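L-threonine dehydrogenase (Flavobacterium frigidimaris, PDB 2YY7) probably catalyses the NAD-dependent oxidation of L-threonine at its 3-hydroxyl group, as a UDP-galactose 4-epimerase-like member of the short-chain dehydrogenase-reductase superfamily. Local coordinates at residues P212-D217 against Y240-M245. Numbering follows the deposited sequence.
Sequences PMMYMD and YNLAAM
Met214 stretches its chain straight out, with CG opposite the backbone N (chi1 -178°) and SD continuing the line, before chi3 turns CE toward Leu242. There the methyl lies 3.6 Å from Leu242 CD2, the two side chains crossing at about a right angle. Met214 CE also sits 3.6 Å from Ala244 CB and close to the carbonyl of Ala243, whose oxygen is hydrogen-bonded to Trp294. Ala244 suits its place because a lone methyl can lie against the shaft of Met214, its CB 3.8 Å from Met214 CG. Met214 also touches Pro171 and the NAD-binding Leu173 of strand 164-174. Without CG, SD and CE, an alanine here would probably open a gap between Leu242 and Ala244 and take from both the methyl that now lies against them. The backbones join in an antiparallel, hydrogen-bonded pair of Met213 and Met245: Met213 N gives a bond to Met245 O (2.7 Å), while Met245 N returns one to Met213 O at 2.9 Å. Strand 211-215, parallel to strand 164-174 of the Rossmann-type sheet, thus gains an antiparallel neighbour in strand 245-247. Met245 suits this edge because its flexible thioether bends at chi3 (-84°), bringing CE over the strand, 3.7 Å from both Met214 CA and Tyr215 N. Its side chain also meets Met303 of helix 300-311, the helix on which Tyr215 finds Asp306 for its hydroxyl.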
ATOM      1  N   PRO A 212      12.570 -16.670   6.884  1.00 10.23           N
ATOM      2  CA  PRO A 212      12.218 -16.454   8.293  1.00 10.31           C
ATOM      3  C   PRO A 212      11.054 -17.394   8.600  1.00 10.86           C
ATOM      4  O   PRO A 212      10.038 -17.382   7.895  1.00 10.99           O
ATOM      5  CB  PRO A 212      11.769 -14.994   8.328  1.00  9.34           C
ATOM      6  CG  PRO A 212      12.400 -14.388   7.102  1.00 10.97           C
ATOM      7  CD  PRO A 212      12.242 -15.479   6.087  1.00  9.62           C
ATOM      8  N   MET A 213      11.198 -18.202   9.646  1.00 10.40           N
ATOM      9  CA  MET A 213      10.158 -19.151  10.022  1.00 10.83           C
ATOM     10  C   MET A 213       9.867 -19.090  11.515  1.00 10.42           C
ATOM     11  O   MET A 213      10.641 -18.521  12.285  1.00 11.44           O
ATOM     12  CB  MET A 213      10.598 -20.572   9.655  1.00 11.04           C
ATOM     13  CG  MET A 213      10.786 -20.812   8.162  1.00 10.49           C
ATOM     14  SD  MET A 213       9.256 -21.260   7.324  1.00 12.62           S
ATOM     15  CE  MET A 213       9.900 -21.914   5.776  1.00 11.33           C
ATOM     16  N   MET A 214       8.744 -19.685  11.910  1.00 10.84           N
ATOM     17  CA  MET A 214       8.342 -19.726  13.308  1.00 10.39           C
ATOM     18  C   MET A 214       7.407 -20.905  13.555  1.00  9.72           C
ATOM     19  O   MET A 214       6.544 -21.208  12.728  1.00  9.70           O
ATOM     20  CB  MET A 214       7.638 -18.421  13.697  1.00  9.03           C
ATOM     21  CG  MET A 214       7.219 -18.359  15.163  1.00 10.60           C
ATOM     22  SD  MET A 214       6.496 -16.765  15.590  1.00 12.02           S
ATOM     23  CE  MET A 214       7.977 -15.718  15.582  1.00  9.48           C
ATOM     24  N   TYR A 215       7.589 -21.582  14.685  1.00  9.79           N
ATOM     25  CA  TYR A 215       6.730 -22.707  15.036  1.00  9.74           C
ATOM     26  C   TYR A 215       5.406 -22.102  15.504  1.00  9.88           C
ATOM     27  O   TYR A 215       5.400 -21.046  16.144  1.00  9.82           O
ATOM     28  CB  TYR A 215       7.359 -23.532  16.167  1.00 10.69           C
ATOM     29  CG  TYR A 215       6.730 -24.896  16.350  1.00 11.68           C
ATOM     30  CD1 TYR A 215       6.754 -25.533  17.590  1.00 13.64           C
ATOM     31  CD2 TYR A 215       6.141 -25.566  15.278  1.00 13.34           C
ATOM     32  CE1 TYR A 215       6.209 -26.801  17.758  1.00 14.84           C
ATOM     33  CE2 TYR A 215       5.593 -26.838  15.436  1.00 14.04           C
ATOM     34  CZ  TYR A 215       5.632 -27.447  16.680  1.00 13.96           C
ATOM     35  OH  TYR A 215       5.090 -28.695  16.848  1.00 16.12           O
ATOM     36  N   MET A 216       4.290 -22.761  15.197  1.00  9.78           N
ATOM     37  CA  MET A 216       2.970 -22.235  15.569  1.00 10.48           C
ATOM     38  C   MET A 216       2.796 -21.878  17.051  1.00 11.02           C
ATOM     39  O   MET A 216       2.167 -20.870  17.377  1.00 11.18           O
ATOM     40  CB  MET A 216       1.868 -23.213  15.136  1.00 10.51           C
ATOM     41  CG  MET A 216       0.442 -22.662  15.256  1.00 10.16           C
ATOM     42  SD  MET A 216       0.119 -21.235  14.180  1.00 11.23           S
ATOM     43  CE  MET A 216      -0.009 -22.051  12.576  1.00  7.38           C
ATOM     44  N   ASP A 217       3.337 -22.693  17.955  1.00 12.07           N
ATOM     45  CA  ASP A 217       3.208 -22.397  19.386  1.00 12.32           C
ATOM     46  C   ASP A 217       3.717 -20.990  19.697  1.00 11.54           C
ATOM     47  O   ASP A 217       3.153 -20.276  20.526  1.00 10.69           O
ATOM     48  CB  ASP A 217       4.000 -23.400  20.231  1.00 12.06           C
ATOM     49  CG  ASP A 217       3.403 -24.794  20.203  1.00 14.83           C
ATOM     50  OD1 ASP A 217       3.804 -25.619  21.045  1.00 19.40           O
ATOM     51  OD2 ASP A 217       2.545 -25.071  19.344  1.00 19.73           O
ATOM     52  N   TYR A 240       4.211  -5.160  13.822  1.00 10.79           N
ATOM     53  CA  TYR A 240       5.520  -5.478  14.385  1.00 10.93           C
ATOM     54  C   TYR A 240       6.269  -6.573  13.646  1.00 10.92           C
ATOM     55  O   TYR A 240       5.682  -7.587  13.262  1.00 10.36           O
ATOM     56  CB  TYR A 240       5.370  -5.942  15.840  1.00 11.10           C
ATOM     57  CG  TYR A 240       5.279  -4.845  16.871  1.00  9.48           C
ATOM     58  CD1 TYR A 240       6.432  -4.305  17.443  1.00 10.37           C
ATOM     59  CD2 TYR A 240       4.045  -4.363  17.296  1.00  9.64           C
ATOM     60  CE1 TYR A 240       6.354  -3.311  18.422  1.00 10.01           C
ATOM     61  CE2 TYR A 240       3.956  -3.370  18.271  1.00  9.73           C
ATOM     62  CZ  TYR A 240       5.114  -2.853  18.828  1.00 10.66           C
ATOM     63  OH  TYR A 240       5.030  -1.886  19.800  1.00 10.34           O
ATOM     64  N   ASN A 241       7.565  -6.364  13.437  1.00 11.24           N
ATOM     65  CA  ASN A 241       8.389  -7.398  12.834  1.00 12.19           C
ATOM     66  C   ASN A 241       8.352  -8.464  13.937  1.00 12.33           C
ATOM     67  O   ASN A 241       8.271  -8.127  15.119  1.00 11.29           O
ATOM     68  CB  ASN A 241       9.829  -6.906  12.636  1.00 13.48           C
ATOM     69  CG  ASN A 241      10.119  -6.471  11.204  1.00 12.95           C
ATOM     70  OD1 ASN A 241       9.232  -6.449  10.352  1.00 15.53           O
ATOM     71  ND2 ASN A 241      11.369  -6.121  10.939  1.00 10.73           N
ATOM     72  N   LEU A 242       8.392  -9.735  13.558  1.00 12.29           N
ATOM     73  CA  LEU A 242       8.358 -10.823  14.530  1.00 12.02           C
ATOM     74  C   LEU A 242       9.264 -11.939  14.019  1.00 12.62           C
ATOM     75  O   LEU A 242       9.132 -12.377  12.879  1.00 11.91           O
ATOM     76  CB  LEU A 242       6.926 -11.350  14.689  1.00 11.06           C
ATOM     77  CG  LEU A 242       6.697 -12.330  15.844  1.00 12.00           C
ATOM     78  CD1 LEU A 242       6.566 -11.553  17.150  1.00 11.83           C
ATOM     79  CD2 LEU A 242       5.429 -13.140  15.595  1.00 12.10           C
ATOM     80  N   ALA A 243      10.180 -12.406  14.854  1.00 13.28           N
ATOM     81  CA  ALA A 243      11.098 -13.447  14.415  1.00 13.48           C
ATOM     82  C   ALA A 243      11.335 -14.552  15.430  1.00 13.24           C
ATOM     83  O   ALA A 243      11.082 -14.390  16.626  1.00 12.92           O
ATOM     84  CB  ALA A 243      12.428 -12.819  14.023  1.00 13.29           C
ATOM     85  N   ALA A 244      11.827 -15.677  14.923  1.00 13.67           N
ATOM     86  CA  ALA A 244      12.151 -16.839  15.738  1.00 13.77           C
ATOM     87  C   ALA A 244      13.291 -17.598  15.061  1.00 14.42           C
ATOM     88  O   ALA A 244      14.400 -17.652  15.586  1.00 15.31           O
ATOM     89  CB  ALA A 244      10.925 -17.745  15.892  1.00 12.77           C
ATOM     90  N   MET A 245      13.018 -18.159  13.883  1.00 14.55           N
ATOM     91  CA  MET A 245      14.021 -18.922  13.142  1.00 15.52           C
ATOM     92  C   MET A 245      14.217 -18.452  11.710  1.00 14.70           C
ATOM     93  O   MET A 245      13.418 -17.695  11.166  1.00 14.74           O
ATOM     94  CB  MET A 245      13.625 -20.398  13.051  1.00 14.66           C
ATOM     95  CG  MET A 245      13.049 -21.016  14.299  1.00 17.68           C
ATOM     96  SD  MET A 245      12.523 -22.700  13.917  1.00 17.47           S
ATOM     97  CE  MET A 245      10.879 -22.400  13.241  1.00 19.83           C
TER